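Side-chain contacts in DNA ligase (Archaeoglobus fulgidus, PDB 3GDE), which probably seals nicks in double-stranded DNA during replication, recombination and repair, using ATP and passing through an enzyme-adenylate intermediate: residues 4-9 with 46-51; 122-127 with 156-161; 435-440 with 482-487; 444-449 with 495-500; 235-240 with 380-385. All blocks are in the same frame, centred on the assembly; numbering follows the deposited sequence.

Contact 1. Residues 4-9 with 46-51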
# COMPACT_ATOMS: atom_id res chain seq x y z
N MET A 4 11.95 -19.31 18.44
CA MET A 4 11.65 -18.03 19.10
C MET A 4 10.21 -17.99 19.60
O MET A 4 9.29 -18.30 18.86
CB MET A 4 11.90 -16.84 18.15
CG MET A 4 11.80 -15.48 18.84
SD MET A 4 11.84 -14.05 17.74
CE MET A 4 13.55 -14.04 17.24
N LEU A 5 10.02 -17.63 20.86
CA LEU A 5 8.68 -17.32 21.36
C LEU A 5 8.29 -15.94 20.88
O LEU A 5 9.11 -15.02 20.88
CB LEU A 5 8.63 -17.34 22.89
CG LEU A 5 8.64 -18.62 23.74
CD1 LEU A 5 7.91 -19.82 23.11
CD2 LEU A 5 10.06 -18.99 24.09
N PHE A 6 7.02 -15.80 20.48
CA PHE A 6 6.46 -14.50 20.13
C PHE A 6 6.68 -13.52 21.30
O PHE A 6 6.91 -12.33 21.07
CB PHE A 6 4.98 -14.62 19.76
CG PHE A 6 4.39 -13.37 19.15
CD1 PHE A 6 3.70 -12.45 19.93
CD2 PHE A 6 4.54 -13.12 17.78
CE1 PHE A 6 3.16 -11.29 19.36
CE2 PHE A 6 4.00 -11.97 17.19
CZ PHE A 6 3.31 -11.05 17.98
N ALA A 7 6.65 -14.04 22.53
CA ALA A 7 6.94 -13.26 23.74
C ALA A 7 8.32 -12.62 23.77
O ALA A 7 8.50 -11.58 24.38
CB ALA A 7 6.74 -14.09 25.01
N GLU A 8 9.32 -13.26 23.16
CA GLU A 8 10.64 -12.64 23.08
C GLU A 8 10.56 -11.43 22.15
O GLU A 8 11.06 -10.35 22.47
CB GLU A 8 11.71 -13.64 22.62
CG GLU A 8 13.08 -12.98 22.45
CD GLU A 8 14.17 -13.93 21.94
OE1 GLU A 8 15.33 -13.47 21.85
OE2 GLU A 8 13.88 -15.11 21.65
N PHE A 9 9.91 -11.63 21.01
CA PHE A 9 9.62 -10.57 20.06
C PHE A 9 8.78 -9.46 20.70
O PHE A 9 9.07 -8.27 20.52
CB PHE A 9 8.94 -11.17 18.81
CG PHE A 9 8.26 -10.16 17.93
CD1 PHE A 9 9.01 -9.32 17.10
CD2 PHE A 9 6.87 -10.06 17.91
CE1 PHE A 9 8.39 -8.40 16.28
CE2 PHE A 9 6.24 -9.12 17.10
CZ PHE A 9 7.01 -8.29 16.28
N VAL A 46 10.75 -9.72 10.63
CA VAL A 46 10.89 -8.57 9.75
C VAL A 46 9.51 -8.10 9.26
O VAL A 46 9.18 -6.91 9.32
CB VAL A 46 11.88 -8.82 8.58
CG1 VAL A 46 11.80 -7.71 7.55
CG2 VAL A 46 13.31 -8.92 9.12
N LEU A 47 8.70 -9.05 8.80
CA LEU A 47 7.31 -8.77 8.46
C LEU A 47 6.54 -8.23 9.66
O LEU A 47 6.05 -7.11 9.62
CB LEU A 47 6.62 -10.01 7.87
CG LEU A 47 6.63 -10.07 6.34
CD1 LEU A 47 8.03 -10.28 5.79
CD2 LEU A 47 5.66 -11.13 5.80
N PHE A 48 6.48 -9.02 10.74
CA PHE A 48 5.68 -8.69 11.92
C PHE A 48 5.96 -7.30 12.52
O PHE A 48 5.03 -6.60 12.91
CB PHE A 48 5.80 -9.77 13.01
CG PHE A 48 5.21 -11.11 12.61
CD1 PHE A 48 4.61 -11.30 11.37
CD2 PHE A 48 5.23 -12.17 13.50
CE1 PHE A 48 4.08 -12.53 11.01
CE2 PHE A 48 4.69 -13.40 13.16
CZ PHE A 48 4.12 -13.59 11.91
N ILE A 49 7.23 -6.88 12.58
CA ILE A 49 7.55 -5.57 13.15
C ILE A 49 6.97 -4.41 12.32
O ILE A 49 6.72 -3.31 12.85
CB ILE A 49 9.07 -5.40 13.43
CG1 ILE A 49 9.34 -4.19 14.33
CG2 ILE A 49 9.86 -5.32 12.12
CD1 ILE A 49 10.73 -4.18 14.97
N THR A 50 6.75 -4.65 11.02
CA THR A 50 6.17 -3.65 10.13
C THR A 50 4.63 -3.67 10.12
O THR A 50 4.02 -2.97 9.32
CB THR A 50 6.67 -3.78 8.67
OG1 THR A 50 6.36 -5.09 8.17
CG2 THR A 50 8.17 -3.57 8.60
N GLY A 51 4.03 -4.48 10.98
CA GLY A 51 2.58 -4.67 11.00
C GLY A 51 2.03 -5.47 9.84
O GLY A 51 0.85 -5.35 9.52

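Contact 2. Residues 122-127 with 156-161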
# COMPACT_ATOMS: atom_id res chain seq x y z
N GLU A 122 1.67 -20.35 11.74
CA GLU A 122 0.85 -21.50 11.31
C GLU A 122 -0.64 -21.21 11.50
O GLU A 122 -1.43 -21.47 10.60
CB GLU A 122 1.21 -22.78 12.08
CG GLU A 122 2.69 -23.13 12.11
CD GLU A 122 3.21 -23.89 10.89
OE1 GLU A 122 4.35 -24.40 10.98
OE2 GLU A 122 2.49 -23.98 9.85
N THR A 123 -1.00 -20.68 12.66
CA THR A 123 -2.38 -20.29 12.97
C THR A 123 -2.89 -19.22 11.99
O THR A 123 -4.03 -19.32 11.50
CB THR A 123 -2.48 -19.77 14.42
OG1 THR A 123 -1.83 -20.71 15.29
CG2 THR A 123 -3.94 -19.59 14.84
N PHE A 124 -2.05 -18.21 11.72
CA PHE A 124 -2.35 -17.18 10.69
C PHE A 124 -2.57 -17.76 9.30
O PHE A 124 -3.54 -17.38 8.62
CB PHE A 124 -1.25 -16.12 10.64
CG PHE A 124 -1.32 -15.10 11.76
CD1 PHE A 124 -0.33 -14.13 11.89
CD2 PHE A 124 -2.35 -15.13 12.69
CE1 PHE A 124 -0.39 -13.18 12.92
CE2 PHE A 124 -2.41 -14.19 13.72
CZ PHE A 124 -1.43 -13.21 13.83
N ASP A 125 -1.69 -18.67 8.87
CA ASP A 125 -1.83 -19.31 7.55
C ASP A 125 -3.13 -20.12 7.44
O ASP A 125 -3.78 -20.09 6.39
CB ASP A 125 -0.61 -20.17 7.21
CG ASP A 125 0.64 -19.33 6.87
OD1 ASP A 125 0.56 -18.08 6.83
OD2 ASP A 125 1.70 -19.92 6.62
N GLU A 126 -3.53 -20.81 8.51
CA GLU A 126 -4.83 -21.48 8.53
C GLU A 126 -5.99 -20.49 8.45
O GLU A 126 -6.90 -20.67 7.65
CB GLU A 126 -5.01 -22.38 9.75
CG GLU A 126 -6.42 -22.98 9.70
CD GLU A 126 -6.73 -24.02 10.75
OE1 GLU A 126 -7.86 -24.53 10.69
OE2 GLU A 126 -5.88 -24.31 11.63
N ILE A 127 -5.97 -19.45 9.29
CA ILE A 127 -6.99 -18.40 9.28
C ILE A 127 -7.18 -17.80 7.88
O ILE A 127 -8.31 -17.70 7.41
CB ILE A 127 -6.70 -17.29 10.34
CG1 ILE A 127 -6.99 -17.82 11.75
CG2 ILE A 127 -7.55 -16.07 10.07
CD1 ILE A 127 -6.39 -16.99 12.91
N ARG A 156 -1.06 -8.30 23.30
CA ARG A 156 -0.95 -6.92 22.84
C ARG A 156 -0.48 -6.81 21.40
O ARG A 156 -1.16 -6.21 20.58
CB ARG A 156 -0.02 -6.16 23.77
CG ARG A 156 0.29 -4.74 23.36
CD ARG A 156 0.58 -3.98 24.62
NE ARG A 156 1.78 -3.18 24.51
CZ ARG A 156 2.44 -2.70 25.56
NH1 ARG A 156 2.02 -2.95 26.78
NH2 ARG A 156 3.53 -1.97 25.37
N TYR A 157 0.69 -7.39 21.09
CA TYR A 157 1.26 -7.30 19.73
C TYR A 157 0.63 -8.25 18.71
O TYR A 157 0.71 -8.00 17.52
CB TYR A 157 2.78 -7.38 19.75
CG TYR A 157 3.37 -6.19 20.46
CD1 TYR A 157 3.35 -4.93 19.87
CD2 TYR A 157 3.89 -6.31 21.76
CE1 TYR A 157 3.86 -3.83 20.53
CE2 TYR A 157 4.39 -5.21 22.43
CZ TYR A 157 4.37 -3.97 21.81
OH TYR A 157 4.86 -2.86 22.45
N LEU A 158 0.01 -9.33 19.17
CA LEU A 158 -0.79 -10.18 18.28
C LEU A 158 -1.96 -9.37 17.75
O LEU A 158 -2.28 -9.41 16.55
CB LEU A 158 -1.33 -11.40 19.03
CG LEU A 158 -0.86 -12.83 18.71
CD1 LEU A 158 0.35 -12.91 17.80
CD2 LEU A 158 -0.64 -13.67 19.99
N THR A 159 -2.60 -8.64 18.65
CA THR A 159 -3.75 -7.82 18.33
C THR A 159 -3.34 -6.68 17.40
O THR A 159 -3.99 -6.45 16.37
CB THR A 159 -4.40 -7.28 19.63
OG1 THR A 159 -4.83 -8.39 20.44
CG2 THR A 159 -5.59 -6.36 19.34
N ARG A 160 -2.25 -5.99 17.74
CA ARG A 160 -1.76 -4.87 16.94
C ARG A 160 -1.30 -5.32 15.55
O ARG A 160 -1.45 -4.58 14.58
CB ARG A 160 -0.64 -4.13 17.67
CG ARG A 160 -1.15 -3.33 18.86
CD ARG A 160 -0.12 -2.33 19.33
NE ARG A 160 -0.47 -1.73 20.62
CZ ARG A 160 0.37 -1.00 21.33
NH1 ARG A 160 1.60 -0.79 20.89
NH2 ARG A 160 0.01 -0.49 22.50
N LEU A 161 -0.75 -6.53 15.49
CA LEU A 161 -0.29 -7.13 14.24
C LEU A 161 -1.47 -7.40 13.30
O LEU A 161 -1.44 -6.98 12.15
CB LEU A 161 0.51 -8.41 14.53
CG LEU A 161 1.10 -9.28 13.41
CD1 LEU A 161 1.89 -8.45 12.39
CD2 LEU A 161 1.99 -10.38 14.01

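Contact 3. Residues 435-440 with 482-487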
# COMPACT_ATOMS: atom_id res chain seq x y z
N GLY A 435 -12.42 12.27 13.29
CA GLY A 435 -13.70 12.76 12.81
C GLY A 435 -14.49 13.57 13.82
O GLY A 435 -14.04 13.80 14.94
N GLU A 436 -15.66 14.02 13.39
CA GLU A 436 -16.58 14.75 14.23
C GLU A 436 -17.99 14.27 13.93
O GLU A 436 -18.37 14.08 12.77
CB GLU A 436 -16.49 16.26 14.00
CG GLU A 436 -15.22 16.92 14.56
CD GLU A 436 -15.14 18.42 14.27
OE1 GLU A 436 -15.38 18.85 13.11
OE2 GLU A 436 -14.82 19.19 15.21
N TRP A 437 -18.76 14.05 14.99
CA TRP A 437 -20.17 13.75 14.87
C TRP A 437 -20.92 14.99 14.40
O TRP A 437 -20.58 16.11 14.79
CB TRP A 437 -20.73 13.25 16.20
CG TRP A 437 -20.23 11.89 16.55
CD1 TRP A 437 -19.31 11.57 17.50
CD2 TRP A 437 -20.61 10.66 15.93
NE1 TRP A 437 -19.09 10.21 17.52
CE2 TRP A 437 -19.88 9.63 16.56
CE3 TRP A 437 -21.51 10.33 14.90
CZ2 TRP A 437 -20.02 8.28 16.20
CZ3 TRP A 437 -21.64 8.99 14.54
CH2 TRP A 437 -20.90 7.98 15.19
N GLY A 438 -21.91 14.77 13.54
CA GLY A 438 -22.83 15.84 13.13
C GLY A 438 -23.71 16.31 14.28
O GLY A 438 -23.56 15.87 15.43
N GLU A 439 -24.65 17.20 13.97
CA GLU A 439 -25.44 17.89 15.00
C GLU A 439 -26.93 17.87 14.66
O GLU A 439 -27.31 17.74 13.48
CB GLU A 439 -24.93 19.32 15.21
CG GLU A 439 -25.25 20.33 14.08
CD GLU A 439 -24.89 19.83 12.67
OE1 GLU A 439 -23.75 19.36 12.46
OE2 GLU A 439 -25.77 19.90 11.78
N GLY A 440 -27.77 18.00 15.69
CA GLY A 440 -29.23 18.00 15.52
C GLY A 440 -29.75 16.71 14.91
O GLY A 440 -29.69 15.65 15.55
N MET A 482 -18.85 2.13 8.64
CA MET A 482 -17.54 1.50 8.56
C MET A 482 -16.50 2.05 9.55
O MET A 482 -15.52 1.37 9.83
CB MET A 482 -17.01 1.46 7.12
CG MET A 482 -16.44 2.76 6.57
SD MET A 482 -15.95 2.49 4.85
CE MET A 482 -17.55 2.47 4.05
N PHE A 483 -16.75 3.23 10.09
CA PHE A 483 -15.83 3.89 11.04
C PHE A 483 -16.15 3.65 12.49
O PHE A 483 -15.25 3.66 13.33
CB PHE A 483 -15.86 5.39 10.85
CG PHE A 483 -14.86 5.89 9.89
CD1 PHE A 483 -13.58 5.35 9.87
CD2 PHE A 483 -15.19 6.93 9.03
CE1 PHE A 483 -12.65 5.82 9.00
CE2 PHE A 483 -14.27 7.42 8.15
CZ PHE A 483 -12.99 6.86 8.12
N ARG A 484 -17.44 3.50 12.78
CA ARG A 484 -17.93 3.28 14.14
C ARG A 484 -17.10 2.25 14.94
O ARG A 484 -16.65 2.57 16.04
CB ARG A 484 -19.43 2.93 14.12
CG ARG A 484 -20.06 2.89 15.51
CD ARG A 484 -21.58 2.67 15.45
NE ARG A 484 -22.31 3.92 15.59
CZ ARG A 484 -23.15 4.43 14.69
NH1 ARG A 484 -23.38 3.80 13.54
NH2 ARG A 484 -23.76 5.59 14.95
N PRO A 485 -16.88 1.02 14.39
CA PRO A 485 -16.11 0.00 15.13
C PRO A 485 -14.67 0.42 15.46
O PRO A 485 -14.07 -0.11 16.39
CB PRO A 485 -16.07 -1.19 14.17
CG PRO A 485 -17.19 -0.95 13.21
CD PRO A 485 -17.31 0.52 13.07
N LEU A 486 -14.15 1.37 14.69
CA LEU A 486 -12.75 1.78 14.79
C LEU A 486 -12.55 2.94 15.76
O LEU A 486 -11.43 3.42 15.89
CB LEU A 486 -12.20 2.15 13.40
CG LEU A 486 -12.33 1.15 12.24
CD1 LEU A 486 -11.56 1.68 11.04
CD2 LEU A 486 -11.84 -0.27 12.61
N ILE A 487 -13.62 3.39 16.42
CA ILE A 487 -13.50 4.51 17.36
C ILE A 487 -12.73 4.09 18.60
O ILE A 487 -13.10 3.14 19.31
CB ILE A 487 -14.85 5.19 17.72
CG1 ILE A 487 -15.43 5.95 16.52
CG2 ILE A 487 -14.66 6.15 18.91
CD1 ILE A 487 -16.92 6.31 16.64

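Contact 4. Residues 444-449 with 495-500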
# COMPACT_ATOMS: atom_id res chain seq x y z
N HIS A 444 -26.51 11.45 14.02
CA HIS A 444 -26.26 10.02 13.86
C HIS A 444 -25.20 9.71 12.79
O HIS A 444 -24.87 8.54 12.55
CB HIS A 444 -27.57 9.29 13.53
CG HIS A 444 -28.20 9.74 12.25
ND1 HIS A 444 -28.81 10.97 12.10
CD2 HIS A 444 -28.32 9.12 11.05
CE1 HIS A 444 -29.27 11.09 10.87
NE2 HIS A 444 -28.99 9.98 10.21
N TRP A 445 -24.67 10.75 12.15
CA TRP A 445 -23.60 10.61 11.17
C TRP A 445 -22.35 11.37 11.57
O TRP A 445 -22.42 12.44 12.18
CB TRP A 445 -24.03 11.15 9.80
CG TRP A 445 -25.12 10.41 9.11
CD1 TRP A 445 -25.35 9.06 9.15
CD2 TRP A 445 -26.11 10.96 8.23
NE1 TRP A 445 -26.44 8.75 8.38
CE2 TRP A 445 -26.92 9.89 7.80
CE3 TRP A 445 -26.40 12.26 7.79
CZ2 TRP A 445 -28.01 10.08 6.93
CZ3 TRP A 445 -27.48 12.44 6.93
CH2 TRP A 445 -28.27 11.36 6.51
N LEU A 446 -21.20 10.81 11.20
CA LEU A 446 -19.96 11.59 11.15
C LEU A 446 -20.10 12.61 10.02
O LEU A 446 -20.62 12.29 8.95
CB LEU A 446 -18.76 10.68 10.90
CG LEU A 446 -18.43 9.67 12.00
CD1 LEU A 446 -17.54 8.58 11.43
CD2 LEU A 446 -17.79 10.34 13.22
N SER A 447 -19.68 13.85 10.27
CA SER A 447 -19.85 14.93 9.30
C SER A 447 -18.53 15.46 8.75
O SER A 447 -18.48 16.01 7.65
CB SER A 447 -20.66 16.07 9.91
OG SER A 447 -19.94 16.72 10.94
N SER A 448 -17.47 15.26 9.54
CA SER A 448 -16.15 15.85 9.31
C SER A 448 -15.05 14.82 9.59
O SER A 448 -15.19 14.00 10.50
CB SER A 448 -16.00 17.02 10.26
OG SER A 448 -14.86 17.77 9.94
N PHE A 449 -13.95 14.87 8.83
CA PHE A 449 -12.89 13.82 8.87
C PHE A 449 -11.48 14.39 8.89
O PHE A 449 -11.14 15.24 8.09
CB PHE A 449 -13.04 12.84 7.70
CG PHE A 449 -14.41 12.25 7.56
CD1 PHE A 449 -15.38 12.87 6.78
CD2 PHE A 449 -14.75 11.08 8.24
CE1 PHE A 449 -16.67 12.33 6.66
CE2 PHE A 449 -16.04 10.53 8.12
CZ PHE A 449 -17.00 11.15 7.34
N VAL A 495 -13.83 12.31 17.60
CA VAL A 495 -13.41 10.90 17.69
C VAL A 495 -12.08 10.67 16.98
O VAL A 495 -11.72 11.41 16.05
CB VAL A 495 -14.50 9.87 17.19
CG1 VAL A 495 -15.74 9.90 18.05
CG2 VAL A 495 -14.86 10.08 15.72
N GLU A 496 -11.34 9.67 17.45
CA GLU A 496 -10.14 9.21 16.77
C GLU A 496 -10.37 7.78 16.30
O GLU A 496 -11.08 7.02 16.96
CB GLU A 496 -8.90 9.34 17.67
CG GLU A 496 -8.57 10.80 18.05
CD GLU A 496 -7.44 10.94 19.08
OE1 GLU A 496 -7.15 12.10 19.49
OE2 GLU A 496 -6.84 9.91 19.48
N PHE A 497 -9.78 7.43 15.16
CA PHE A 497 -9.90 6.09 14.59
C PHE A 497 -8.58 5.34 14.56
O PHE A 497 -7.51 5.95 14.48
CB PHE A 497 -10.43 6.15 13.15
CG PHE A 497 -11.69 6.92 13.00
CD1 PHE A 497 -11.70 8.10 12.28
CD2 PHE A 497 -12.87 6.48 13.60
CE1 PHE A 497 -12.87 8.83 12.14
CE2 PHE A 497 -14.04 7.21 13.47
CZ PHE A 497 -14.04 8.39 12.74
N ILE A 498 -8.69 4.01 14.63
CA ILE A 498 -7.64 3.10 14.16
C ILE A 498 -7.41 3.41 12.68
O ILE A 498 -8.34 3.31 11.88
CB ILE A 498 -8.09 1.62 14.29
CG1 ILE A 498 -8.25 1.22 15.76
CG2 ILE A 498 -7.12 0.67 13.56
CD1 ILE A 498 -9.24 0.10 15.97
N PRO A 499 -6.19 3.81 12.31
CA PRO A 499 -5.89 4.10 10.90
C PRO A 499 -6.15 2.88 10.00
O PRO A 499 -5.65 1.79 10.28
CB PRO A 499 -4.40 4.48 10.91
CG PRO A 499 -3.88 4.07 12.26
CD PRO A 499 -5.04 4.07 13.20
N LYS A 500 -6.95 3.07 8.96
CA LYS A 500 -7.48 1.96 8.18
C LYS A 500 -7.90 2.42 6.78
O LYS A 500 -7.43 1.92 5.76
CB LYS A 500 -8.68 1.36 8.92
CG LYS A 500 -8.79 -0.14 8.91
CD LYS A 500 -9.71 -0.64 7.84
CE LYS A 500 -10.49 -1.85 8.33
NZ LYS A 500 -10.72 -2.83 7.23

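Contact 5. Residues 235-240 with 380-385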
# COMPACT_ATOMS: atom_id res chain seq x y z
N GLU A 235 6.25 21.44 -13.71
CA GLU A 235 5.66 22.78 -13.54
C GLU A 235 4.88 23.16 -14.79
O GLU A 235 3.74 23.63 -14.70
CB GLU A 235 6.77 23.80 -13.31
CG GLU A 235 7.89 23.35 -12.38
CD GLU A 235 9.18 24.14 -12.57
OE1 GLU A 235 10.28 23.55 -12.38
OE2 GLU A 235 9.11 25.34 -12.92
N SER A 236 5.50 22.96 -15.94
CA SER A 236 4.91 23.27 -17.23
C SER A 236 5.50 22.38 -18.32
O SER A 236 6.56 21.76 -18.13
CB SER A 236 5.13 24.74 -17.60
OG SER A 236 6.48 24.97 -17.96
N LEU A 237 4.82 22.36 -19.46
CA LEU A 237 5.23 21.59 -20.63
C LEU A 237 6.61 22.00 -21.17
O LEU A 237 7.46 21.14 -21.42
CB LEU A 237 4.14 21.74 -21.70
CG LEU A 237 4.14 20.91 -22.97
CD1 LEU A 237 2.71 20.64 -23.37
CD2 LEU A 237 4.88 21.64 -24.08
N GLU A 238 6.83 23.31 -21.33
CA GLU A 238 8.08 23.82 -21.91
C GLU A 238 9.28 23.82 -20.95
O GLU A 238 10.42 23.88 -21.40
CB GLU A 238 7.89 25.20 -22.55
CG GLU A 238 7.16 26.22 -21.67
CD GLU A 238 5.65 26.10 -21.74
OE1 GLU A 238 5.12 25.90 -22.86
OE2 GLU A 238 4.99 26.19 -20.68
N SER A 239 9.02 23.76 -19.65
CA SER A 239 10.10 23.62 -18.67
C SER A 239 10.60 22.19 -18.62
O SER A 239 11.80 21.94 -18.46
CB SER A 239 9.63 24.06 -17.29
OG SER A 239 8.48 23.33 -16.90
N ALA A 240 9.67 21.24 -18.74
CA ALA A 240 10.00 19.82 -18.80
C ALA A 240 10.78 19.51 -20.08
O ALA A 240 11.84 18.87 -20.02
CB ALA A 240 8.73 18.98 -18.73
N ASP A 380 12.39 17.56 -29.78
CA ASP A 380 12.87 18.71 -29.02
C ASP A 380 11.95 19.92 -29.22
O ASP A 380 12.21 21.00 -28.69
CB ASP A 380 14.33 19.06 -29.37
CG ASP A 380 14.57 19.35 -30.86
OD1 ASP A 380 15.76 19.36 -31.28
OD2 ASP A 380 13.60 19.57 -31.63
N SER A 381 10.87 19.71 -29.97
CA SER A 381 9.93 20.78 -30.32
C SER A 381 8.80 20.94 -29.29
O SER A 381 7.98 20.04 -29.12
CB SER A 381 9.34 20.52 -31.71
OG SER A 381 8.51 21.59 -32.14
N VAL A 382 8.78 22.09 -28.61
CA VAL A 382 7.69 22.43 -27.67
C VAL A 382 6.31 22.40 -28.35
O VAL A 382 5.32 22.04 -27.72
CB VAL A 382 7.94 23.80 -26.95
CG1 VAL A 382 6.72 24.24 -26.15
CG2 VAL A 382 9.14 23.72 -26.03
N ASP A 383 6.27 22.75 -29.63
CA ASP A 383 5.03 22.78 -30.40
C ASP A 383 4.51 21.39 -30.71
O ASP A 383 3.29 21.17 -30.73
CB ASP A 383 5.22 23.56 -31.71
CG ASP A 383 5.35 25.06 -31.49
OD1 ASP A 383 5.55 25.80 -32.48
OD2 ASP A 383 5.23 25.52 -30.33
N GLU A 384 5.42 20.45 -30.95
CA GLU A 384 5.06 19.06 -31.20
C GLU A 384 4.47 18.39 -29.95
O GLU A 384 3.46 17.69 -30.03
CB GLU A 384 6.25 18.25 -31.73
CG GLU A 384 6.42 18.32 -33.25
CD GLU A 384 7.19 17.12 -33.81
OE1 GLU A 384 7.90 16.44 -33.04
OE2 GLU A 384 7.08 16.87 -35.04
N VAL A 385 5.09 18.63 -28.80
CA VAL A 385 4.59 18.07 -27.53
C VAL A 385 3.27 18.72 -27.09
O VAL A 385 2.42 18.04 -26.53
CB VAL A 385 5.69 18.00 -26.41
CG1 VAL A 385 6.65 19.15 -26.49
CG2 VAL A 385 5.07 17.86 -25.00

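Contact 1. Residues 4-9 with 46-51
Two phenylalanines one helical turn apart, F6 and F9, reach from helix 6-16 to F48 and I49 near the end of helix 39-49, and everything that passes between the two segments is apolar packing. Among the aromatic contacts, CD2 of F48 comes to the edge of the F6 ring, close to its plane, with F6 CE2 3.9 Å from F48 CD2. On one face the F6 ring carries CD2 of F9, 3.5 Å above its plane and toward the rim, so the two rings of this helix lie against each other. Helices 6-16 and 39-49 belong to the all-helical N-terminal part of the ligase, the DNA-binding domain, and side chains from helices 117-129 and 152-162 close over F6 and F48. The aromatic-to-aliphatic contacts belong to F9. Its CG stands anti to the backbone N (chi1 165°), which sends the ring at the second helix; CZ meets CB of F48 at 3.8 Å, and CE1 lies 4.2 Å from CB of I49. F9 and F48 run nearly at right angles.

Contact 2. Residues 122-127 with 156-161
Helix-to-helix packing in the core of the N-terminal helical domain is what F124 illustrates here: its ring crosses from helix 117-129 to L158 and L161 of helix 152-162. The two helices keep their distance, with CA of F124 and CA of L158 10.4 Å apart, and one large side chain bridges the gap. CG of F124 lies anti to its own carbonyl carbon (chi1 -77°), and the ring extends outward so that its far end does the touching. CD2 of L161 sits at the ring's edge, near the plane, 3.8 Å from CE1. The other leucine approaches obliquely and less closely, its CD1 4.4 Å from CZ of F124. The CB of L161 points toward the first helix, whereas L158 gains its contact through the outer part of its side chain, which also touches F6 of helix 6-16. The polar residues of the second segment look to other partners: R160 makes salt bridges to E17 and D93, and R156 to E99. Across the contact, then, lie three buried hydrocarbon side chains alone, and the association of the two helices at this point probably depends on dispersion and on the exclusion of water, with no directional bond to set their register.

Contact 3. Residues 435-440 with 482-487
W437, at the end of strand 428-437, gives up the most surface in this contact, and its six-membered ring does all the touching. R484 and I487, from the 3-10 turn after helix 473-483 and the start of the next strand, share the other side almost equally. CD1 of I487 is the apolar partner, 3.7 Å from CZ2 of W437 and oblique to the ring. The isoleucine's CB points toward the tryptophan, and its chain is extended (chi2 163°), which carries CD1 to the indole. One atom further round the ring, NH2 of R484 approaches CH2 at 3.7 Å and CZ3 at 4.0 Å. The guanidinium and indole planes are 27° apart, and NH2 approaches the ring obliquely. A bend in the arginine chain (chi3 -99°) turns this group, while NH1 makes a salt bridge to E481, one that probably helps hold the guanidinium beside the ring. The contact therefore grades from buried isoleucine to exposed arginine, with the partly exposed indole between them. A helix packed against the end of a curled antiparallel sheet, as here, is typical of the OB fold, to which the C-terminal domain of ATP-dependent DNA ligases belongs.

Contact 4. Residues 444-449 with 495-500
L446 meets V495 and F497 at the start of strand 446-454, and its branched end divides between the two. From CA, its CB already points toward strand 494-497. CG follows anti to the carbonyl carbon (chi1 -66°), and the two methyl groups then part. CD1 goes to the phenylalanine, where it lies 3.7 Å from CZ, the outermost atom of the ring; L446 and F497 come from opposite directions, and the methyl stands oblique to the ring. CD2 turns to the valine, reaching CG2 of V495 at 3.9 Å, with the two side chains crossing at a slant. V495 and F497 are alternate residues of their strand, so both can face the leucine while E496 between them is exposed. With CA of L446 still 9.3 Å from CA of V495, side chains span the gap that strand 428-437 fills at backbone level: it pairs with both strands, and W437 on it touches L446 as well as V495. Next to L446, S447 and S448 both face E436 in a classic beta bulge. Helix 473-483 packs alongside: T480 accepts a hydrogen bond from N of L446, and F483, stacked on F497, touches the leucine, which therefore lies between helix and sheet.

Contact 5. Residues 235-240 with 380-385
L237 fills the tight side of this contact, set against V382 and V385 where two helices begin. A chi1 of -170° puts its CG across from the backbone N and beside the carbonyl carbon, where it meets CG2 of V385 at 3.8 Å, the two side chains reaching toward each other tip to tip. CD2 reaches back along the second helix to CG1 of V382, also at 3.8 Å, and to that residue's carbonyl O at 3.7 Å. Both helices, 237-243 and 382-394, lie in the adenylation domain, of the ATP-grasp clan, and meet through their first turns; S236 and S381 hold the two N-cap positions. V382 thus has one side against L237, while at the partly exposed margin its CG1 also meets CB of E238, at 3.9 Å. There a bend in the glutamate chain (chi2 -84°) accompanies a salt bridge from its OE1 to R386 on the second helix. On the outer side of the first turn, OG of S239 donates to O of S236 at 2.8 Å, from above the carbonyl plane.

In the fold
Contacts 1 and 2 form one continuous helical core: their centres are 10 Å apart, CZ of F6 lies 3.5 Å from CD1 of L158, and CG of F48 lies 3.6 Å from CD2 of L161. Contacts 3 and 4 are joined more closely still, with centres 4 Å apart and segments that alternate along the chain; NE1 of W437 packs 3.4 Å from CG1 of V495. The two pairs do not touch, yet the nearest atoms of contacts 2 and 4 are only about 8 Å apart. Contact 5 stands alone, its centre about 51 Å from that of contact 1. It is the one near the predicted nucleotide site, the side chain of V385 being about 11 Å from that of K252, the probable adenylated lysine.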